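Activated BY transcription factor SSRB (Salmonella enterica, PDB 2WNW) is a glycosyl hydrolase family 30 protein that joins a closed eight-stranded TIM barrel to a beta-sandwich domain. Local coordinates at residues A[304-307]-A[308-311]; A[35-38]-A[39-42]; A[247-250]-A[251-255]. All coordinates share one frame; numbering follows the deposited sequence.

Contact 1: A[304-307]-A[308-311]; sequences GSQI and RHWH. With PO4 (phosphate ion), chain D.
The guanidinium of Arg308 folds back over the first turn of its helix and lays one face on Ser305, whose CA stands 3.4 Å from the guanidinium plane, offset toward the rim. A bend at chi3 (-54°) turns the chain back toward the helix start, while its CG rests 3.3 Å from Gly304 O. The group is held by two carboxylates of the preceding loop: NH1 forms a salt bridge with Asp302 and NH2 with Glu300. A phosphate ion, probably from the crystallisation liquor, takes a weak hydrogen bond from Gly304 N; its position relative to Arg308 is doubtful in the model.

One residue on, the His309 ring sets a face against Ser305 O, 3.0 Å from the ring plane. That carbonyl also accepts the helical bond from His309 N at 2.9 Å, so ring and peptide of one residue meet the same oxygen. The ring's NE2 is hydrogen-bonded to Glu300, which thus serves both Arg308 and His309. Trp310 instead swings its CG anti to the backbone N (chi1 164°) and reaches away to helix 365-374, its NE1 bonded to Ser435 O. Regular bonds such as His311 N to Ile307 O (2.9 Å) continue the spiral. These are the opening turns of an alpha-helix, within the beta-alpha-beta unit formed by strand 289-294, helix 305-322 and strand 327-330 of the TIM barrel.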
loop_
_atom_site.group_PDB
_atom_site.type_symbol
_atom_site.label_atom_id
_atom_site.label_comp_id
_atom_site.label_asym_id
_atom_site.label_seq_id
_atom_site.Cartn_x
_atom_site.Cartn_y
_atom_site.Cartn_z
ATOM N N GLY A 304 -25.154 4.332 -12.947
ATOM C CA GLY A 304 -23.984 4.389 -12.088
ATOM C C GLY A 304 -22.744 5.082 -12.625
ATOM O O GLY A 304 -21.721 5.104 -11.947
ATOM N N SER A 305 -22.820 5.660 -13.818
ATOM C CA SER A 305 -21.651 6.319 -14.401
ATOM C C SER A 305 -20.990 7.385 -13.524
ATOM O O SER A 305 -19.777 7.349 -13.317
ATOM C CB SER A 305 -21.999 6.918 -15.768
ATOM O OG SER A 305 -23.083 7.822 -15.679
ATOM N N GLN A 306 -21.765 8.334 -13.005
ATOM C CA GLN A 306 -21.172 9.375 -12.174
ATOM C C GLN A 306 -20.478 8.830 -10.928
ATOM O O GLN A 306 -19.395 9.298 -10.565
ATOM C CB GLN A 306 -22.219 10.420 -11.783
ATOM C CG GLN A 306 -22.606 11.340 -12.936
ATOM C CD GLN A 306 -21.386 11.954 -13.614
ATOM O OE1 GLN A 306 -21.147 11.742 -14.807
ATOM N NE2 GLN A 306 -20.605 12.709 -12.851
ATOM N N ILE A 307 -21.090 7.846 -10.275
ATOM C CA ILE A 307 -20.491 7.261 -9.082
ATOM C C ILE A 307 -19.198 6.534 -9.439
ATOM O O ILE A 307 -18.219 6.606 -8.692
ATOM C CB ILE A 307 -21.466 6.277 -8.379
ATOM C CG1 ILE A 307 -22.454 7.064 -7.516
ATOM C CG2 ILE A 307 -20.693 5.282 -7.521
ATOM C CD1 ILE A 307 -21.802 7.823 -6.356
ATOM N N ARG A 308 -19.192 5.837 -10.577
ATOM C CA ARG A 308 -17.992 5.122 -11.011
ATOM C C ARG A 308 -16.855 6.096 -11.304
ATOM O O ARG A 308 -15.697 5.814 -11.000
ATOM C CB ARG A 308 -18.257 4.294 -12.275
ATOM C CG ARG A 308 -19.136 3.056 -12.084
ATOM C CD ARG A 308 -18.877 2.058 -13.209
ATOM N NE ARG A 308 -19.029 2.672 -14.527
ATOM C CZ ARG A 308 -20.200 2.902 -15.107
ATOM N NH1 ARG A 308 -21.317 2.559 -14.488
ATOM N NH2 ARG A 308 -20.265 3.479 -16.297
ATOM N N HIS A 309 -17.187 7.231 -11.912
ATOM C CA HIS A 309 -16.182 8.239 -12.243
ATOM C C HIS A 309 -15.630 8.861 -10.966
ATOM O O HIS A 309 -14.435 9.144 -10.858
ATOM C CB HIS A 309 -16.800 9.305 -13.148
ATOM C CG HIS A 309 -17.262 8.772 -14.470
ATOM N ND1 HIS A 309 -17.918 9.549 -15.400
ATOM C CD2 HIS A 309 -17.172 7.534 -15.012
ATOM C CE1 HIS A 309 -18.214 8.813 -16.457
ATOM N NE2 HIS A 309 -17.772 7.586 -16.247
ATOM N N TRP A 310 -16.520 9.065 -10.001
ATOM C CA TRP A 310 -16.177 9.615 -8.695
ATOM C C TRP A 310 -15.142 8.684 -8.070
ATOM O O TRP A 310 -14.085 9.122 -7.604
ATOM C CB TRP A 310 -17.465 9.684 -7.859
ATOM C CG TRP A 310 -17.334 9.858 -6.370
ATOM C CD1 TRP A 310 -17.417 8.873 -5.421
ATOM C CD2 TRP A 310 -17.236 11.097 -5.651
ATOM N NE1 TRP A 310 -17.392 9.423 -4.163
ATOM C CE2 TRP A 310 -17.280 10.785 -4.273
ATOM C CE3 TRP A 310 -17.118 12.440 -6.037
ATOM C CZ2 TRP A 310 -17.212 11.770 -3.274
ATOM C CZ3 TRP A 310 -17.052 13.422 -5.043
ATOM C CH2 TRP A 310 -17.100 13.078 -3.679
ATOM N N HIS A 311 -15.439 7.389 -8.093
ATOM C CA HIS A 311 -14.531 6.388 -7.549
ATOM C C HIS A 311 -13.183 6.368 -8.259
ATOM O O HIS A 311 -12.140 6.341 -7.617
ATOM C CB HIS A 311 -15.133 4.988 -7.656
ATOM C CG HIS A 311 -14.158 3.899 -7.339
ATOM N ND1 HIS A 311 -13.775 3.595 -6.049
ATOM C CD2 HIS A 311 -13.436 3.085 -8.147
ATOM C CE1 HIS A 311 -12.858 2.643 -6.078
ATOM N NE2 HIS A 311 -12.633 2.317 -7.339
HETATM P P PO4 D . -24.355 0.862 -13.432
HETATM O O1 PO4 D . -25.386 1.410 -14.325
HETATM O O2 PO4 D . -24.861 0.832 -12.046
HETATM O O3 PO4 D . -23.993 -0.508 -13.869
HETATM O O4 PO4 D . -23.176 1.716 -13.489
#

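Contact 2: A[35-38]-A[39-42]; sequences SVLP and RHAL
This is a tight turn at the surface, where the chain leaves strand 33-37, rounds a corner and enters strand 41-44. Leu37 to His40 form a type I beta turn, closed by a hydrogen bond of 3.0 Å from His40 N to Leu37 O.

Three side chains gather on one flank of the turn. Leu37 sends CD2 to the edge of the His40 ring, in its plane, 3.8 Å from the ring's CD2. Arg39 places CG between its backbone N and carbonyl carbon (chi1 70°), which sets that methylene over the centre of one face of the imidazole, 3.9 Å from its plane. From there the chain runs extended to NE, and the guanidinium meets Leu37 obliquely, with Arg39 NH2 4.0 Å from Leu37 CD2. The isobutyl group thus lies against the guanidinium end of Arg39 and the CD2 edge of the His40 ring.

The polar ends are taken up by the second subunit: Arg39 NH2 forms salt bridges with Asp247 and Glu250 of that subunit, and His40 NE2 is hydrogen-bonded to the same Glu250. On its own chain, Leu37 packs on Leu385, and backbone bonds tie both Leu37 and His40 to that residue. The arrangement is that of a type I beta turn at a strand corner of the mixed sheet, here presented to a subunit interface.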
loop_
_atom_site.group_PDB
_atom_site.type_symbol
_atom_site.label_atom_id
_atom_site.label_comp_id
_atom_site.label_asym_id
_atom_site.label_seq_id
_atom_site.Cartn_x
_atom_site.Cartn_y
_atom_site.Cartn_z
ATOM N N SER A 35 -5.099 6.333 11.937
ATOM C CA SER A 35 -4.051 7.009 12.684
ATOM C C SER A 35 -3.263 7.966 11.810
ATOM O O SER A 35 -2.880 7.623 10.691
ATOM C CB SER A 35 -3.096 5.980 13.288
ATOM O OG SER A 35 -3.799 5.036 14.076
ATOM N N VAL A 36 -3.028 9.169 12.321
ATOM C CA VAL A 36 -2.260 10.161 11.587
ATOM C C VAL A 36 -1.066 10.591 12.427
ATOM O O VAL A 36 -1.191 10.827 13.633
ATOM C CB VAL A 36 -3.118 11.400 11.217
ATOM C CG1 VAL A 36 -4.262 10.981 10.310
ATOM C CG2 VAL A 36 -3.658 12.073 12.474
ATOM N N LEU A 37 0.098 10.659 11.790
ATOM C CA LEU A 37 1.325 11.059 12.468
ATOM C C LEU A 37 1.950 12.208 11.687
ATOM O O LEU A 37 2.893 12.016 10.922
ATOM C CB LEU A 37 2.306 9.886 12.549
ATOM C CG LEU A 37 1.887 8.684 13.401
ATOM C CD1 LEU A 37 0.836 7.876 12.658
ATOM C CD2 LEU A 37 3.102 7.815 13.703
ATOM N N PRO A 38 1.420 13.425 11.874
ATOM C CA PRO A 38 1.893 14.638 11.201
ATOM C C PRO A 38 3.393 14.885 11.301
ATOM O O PRO A 38 3.990 15.444 10.383
ATOM C CB PRO A 38 1.086 15.744 11.879
ATOM C CG PRO A 38 -0.188 15.060 12.240
ATOM C CD PRO A 38 0.292 13.736 12.775
ATOM N N ARG A 39 4.005 14.467 12.406
ATOM C CA ARG A 39 5.436 14.685 12.595
ATOM C C ARG A 39 6.306 13.878 11.642
ATOM O O ARG A 39 7.483 14.187 11.466
ATOM C CB ARG A 39 5.846 14.384 14.043
ATOM C CG ARG A 39 5.798 12.918 14.431
ATOM C CD ARG A 39 6.194 12.737 15.889
ATOM N NE ARG A 39 6.102 11.345 16.319
ATOM C CZ ARG A 39 4.966 10.660 16.399
ATOM N NH1 ARG A 39 3.817 11.236 16.077
ATOM N NH2 ARG A 39 4.980 9.397 16.805
ATOM N N HIS A 40 5.742 12.840 11.034
ATOM C CA HIS A 40 6.514 12.042 10.089
ATOM C C HIS A 40 6.085 12.392 8.668
ATOM O O HIS A 40 5.109 11.853 8.146
ATOM C CB HIS A 40 6.328 10.550 10.366
ATOM C CG HIS A 40 6.906 10.113 11.677
ATOM N ND1 HIS A 40 8.218 10.353 12.026
ATOM C CD2 HIS A 40 6.349 9.469 12.729
ATOM C CE1 HIS A 40 8.443 9.877 13.238
ATOM N NE2 HIS A 40 7.326 9.336 13.686
ATOM N N ALA A 41 6.831 13.306 8.054
ATOM C CA ALA A 41 6.538 13.766 6.705
ATOM C C ALA A 41 7.172 12.888 5.636
ATOM O O ALA A 41 8.274 12.368 5.805
ATOM C CB ALA A 41 7.003 15.210 6.538
ATOM N N LEU A 42 6.462 12.729 4.526
ATOM C CA LEU A 42 6.956 11.917 3.428
ATOM C C LEU A 42 7.332 12.813 2.242
ATOM O O LEU A 42 7.983 13.845 2.434
ATOM C CB LEU A 42 5.903 10.864 3.058
ATOM C CG LEU A 42 5.497 9.980 4.254
ATOM C CD1 LEU A 42 4.422 8.987 3.845
ATOM C CD2 LEU A 42 6.722 9.246 4.789
#

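Contact 3: A[247-250]-A[251-255]; sequences DWAE and LAFAD
The Phe253 ring meets Ala249 obliquely, neither squarely over a face nor at an edge, with CD2 3.4 Å from Ala249 O and 4.3 Å from Ala249 CB. Its CG is anti to the carbonyl carbon, beside the backbone N (chi1 -63°), which turns the ring back along the helix toward the residue four places earlier. Ala249 O is also the acceptor for Phe253 N, at 2.9 Å and with an almost straight N-H...O angle of 176°; the aromatic side chain thus lies beside the carbonyl that its own peptide grips. The other flat group, the Trp248 indole, has its partners outside the helix: its ring meets that of Trp238 with the planes at about 45°, and its NE1 is hydrogen-bonded to Glu213.

Ala252 and Leu251 lie against carbonyl oxygens of the preceding turn. Ala252 brings CB to 3.3 Å from Trp248 O, the oxygen that accepts the 2.8 Å bond from Ala252 N. Leu251 curls its CD1 to within 3.4 Å of Asp247 O, whereas the backbone bond from Leu251 N to that oxygen is weak at 3.3 Å. Asp247 and Glu250 turn their carboxylates to the turn that carries Arg39 and His40 in the second subunit.

At Phe253 the chain leaves helical geometry, and a type I beta turn from Ala252 to Asp255 leads to the N-cap of helix 256-261, where Asp255 OD1 makes weak bonds to Ala257 N and Asn258 N. Helix 245-252 thus ends between two neighbours: Trp248, Leu251 and Ala252 pack on helix 210-227, while Ala249 and Phe253 lie on strand 264-268 of the barrel.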
loop_
_atom_site.group_PDB
_atom_site.type_symbol
_atom_site.label_atom_id
_atom_site.label_comp_id
_atom_site.label_asym_id
_atom_site.label_seq_id
_atom_site.Cartn_x
_atom_site.Cartn_y
_atom_site.Cartn_z
ATOM N N ASP A 247 10.236 -0.670 -14.977
ATOM C CA ASP A 247 11.078 -1.153 -16.073
ATOM C C ASP A 247 11.759 -0.004 -16.817
ATOM O O ASP A 247 12.956 -0.058 -17.110
ATOM C CB ASP A 247 10.257 -1.975 -17.076
ATOM C CG ASP A 247 9.684 -3.252 -16.474
ATOM O OD1 ASP A 247 10.398 -3.927 -15.704
ATOM O OD2 ASP A 247 8.519 -3.590 -16.789
ATOM N N TRP A 248 10.985 1.033 -17.125
ATOM C CA TRP A 248 11.491 2.194 -17.848
ATOM C C TRP A 248 12.479 3.000 -17.018
ATOM O O TRP A 248 13.553 3.372 -17.498
ATOM C CB TRP A 248 10.320 3.083 -18.255
ATOM C CG TRP A 248 10.636 4.082 -19.318
ATOM C CD1 TRP A 248 10.934 5.405 -19.144
ATOM C CD2 TRP A 248 10.583 3.865 -20.729
ATOM N NE1 TRP A 248 11.054 6.027 -20.364
ATOM C CE2 TRP A 248 10.845 5.103 -21.354
ATOM C CE3 TRP A 248 10.332 2.741 -21.530
ATOM C CZ2 TRP A 248 10.862 5.251 -22.746
ATOM C CZ3 TRP A 248 10.347 2.889 -22.914
ATOM C CH2 TRP A 248 10.610 4.135 -23.506
ATOM N N ALA A 249 12.112 3.269 -15.770
ATOM C CA ALA A 249 12.971 4.034 -14.876
ATOM C C ALA A 249 14.324 3.347 -14.711
ATOM O O ALA A 249 15.371 3.995 -14.748
ATOM C CB ALA A 249 12.288 4.199 -13.510
ATOM N N GLU A 250 14.295 2.029 -14.539
ATOM C CA GLU A 250 15.515 1.245 -14.355
ATOM C C GLU A 250 16.479 1.440 -15.524
ATOM O O GLU A 250 17.671 1.676 -15.330
ATOM C CB GLU A 250 15.157 -0.237 -14.227
ATOM C CG GLU A 250 16.277 -1.118 -13.705
ATOM C CD GLU A 250 15.823 -2.555 -13.518
ATOM O OE1 GLU A 250 14.619 -2.764 -13.264
ATOM O OE2 GLU A 250 16.665 -3.471 -13.612
ATOM N N LEU A 251 15.954 1.330 -16.738
ATOM C CA LEU A 251 16.758 1.494 -17.940
ATOM C C LEU A 251 17.225 2.928 -18.117
ATOM O O LEU A 251 18.375 3.178 -18.471
ATOM C CB LEU A 251 15.951 1.065 -19.170
ATOM C CG LEU A 251 15.914 -0.424 -19.528
ATOM C CD1 LEU A 251 15.961 -1.275 -18.281
ATOM C CD2 LEU A 251 14.665 -0.712 -20.337
ATOM N N ALA A 252 16.328 3.873 -17.863
ATOM C CA ALA A 252 16.648 5.285 -18.026
ATOM C C ALA A 252 17.727 5.816 -17.084
ATOM O O ALA A 252 18.692 6.438 -17.526
ATOM C CB ALA A 252 15.376 6.118 -17.881
ATOM N N PHE A 253 17.577 5.567 -15.790
ATOM C CA PHE A 253 18.534 6.086 -14.823
ATOM C C PHE A 253 19.779 5.243 -14.567
ATOM O O PHE A 253 20.532 5.511 -13.636
ATOM C CB PHE A 253 17.809 6.397 -13.513
ATOM C CG PHE A 253 16.761 7.469 -13.655
ATOM C CD1 PHE A 253 17.121 8.768 -14.000
ATOM C CD2 PHE A 253 15.414 7.172 -13.494
ATOM C CE1 PHE A 253 16.151 9.753 -14.186
ATOM C CE2 PHE A 253 14.438 8.148 -13.678
ATOM C CZ PHE A 253 14.806 9.442 -14.026
ATOM N N ALA A 254 20.000 4.229 -15.395
ATOM C CA ALA A 254 21.190 3.404 -15.241
ATOM C C ALA A 254 22.359 4.265 -15.711
ATOM O O ALA A 254 23.504 4.068 -15.305
ATOM C CB ALA A 254 21.079 2.153 -16.098
ATOM N N ASP A 255 22.041 5.233 -16.567
ATOM C CA ASP A 255 23.022 6.154 -17.130
ATOM C C ASP A 255 23.148 7.398 -16.254
ATOM O O ASP A 255 22.173 8.112 -16.034
ATOM C CB ASP A 255 22.587 6.557 -18.540
ATOM C CG ASP A 255 23.609 7.427 -19.244
ATOM O OD1 ASP A 255 23.966 8.496 -18.708
ATOM O OD2 ASP A 255 24.053 7.039 -20.345
#

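In the fold
All three contacts are local, yet their surroundings give them different chemistry. Contacts 1 and 3 are partly buried turns at opposite ends of their helices: contact 1 opens helix 305-322 with charged and imidazole groups tied to the preceding loop, whereas contact 3 closes helix 245-252 with an apolar side on the barrel. Contact 2 is a surface corner between strands of the other, mixed sheet. Within one chain contacts 2 and 3 remain about 18 Å apart at their nearest atoms, but across the dimer they are partners, the basic turn 37-40 of one subunit facing the acidic helix side of the other. Contact 1 touches no other protein chain of the assembly.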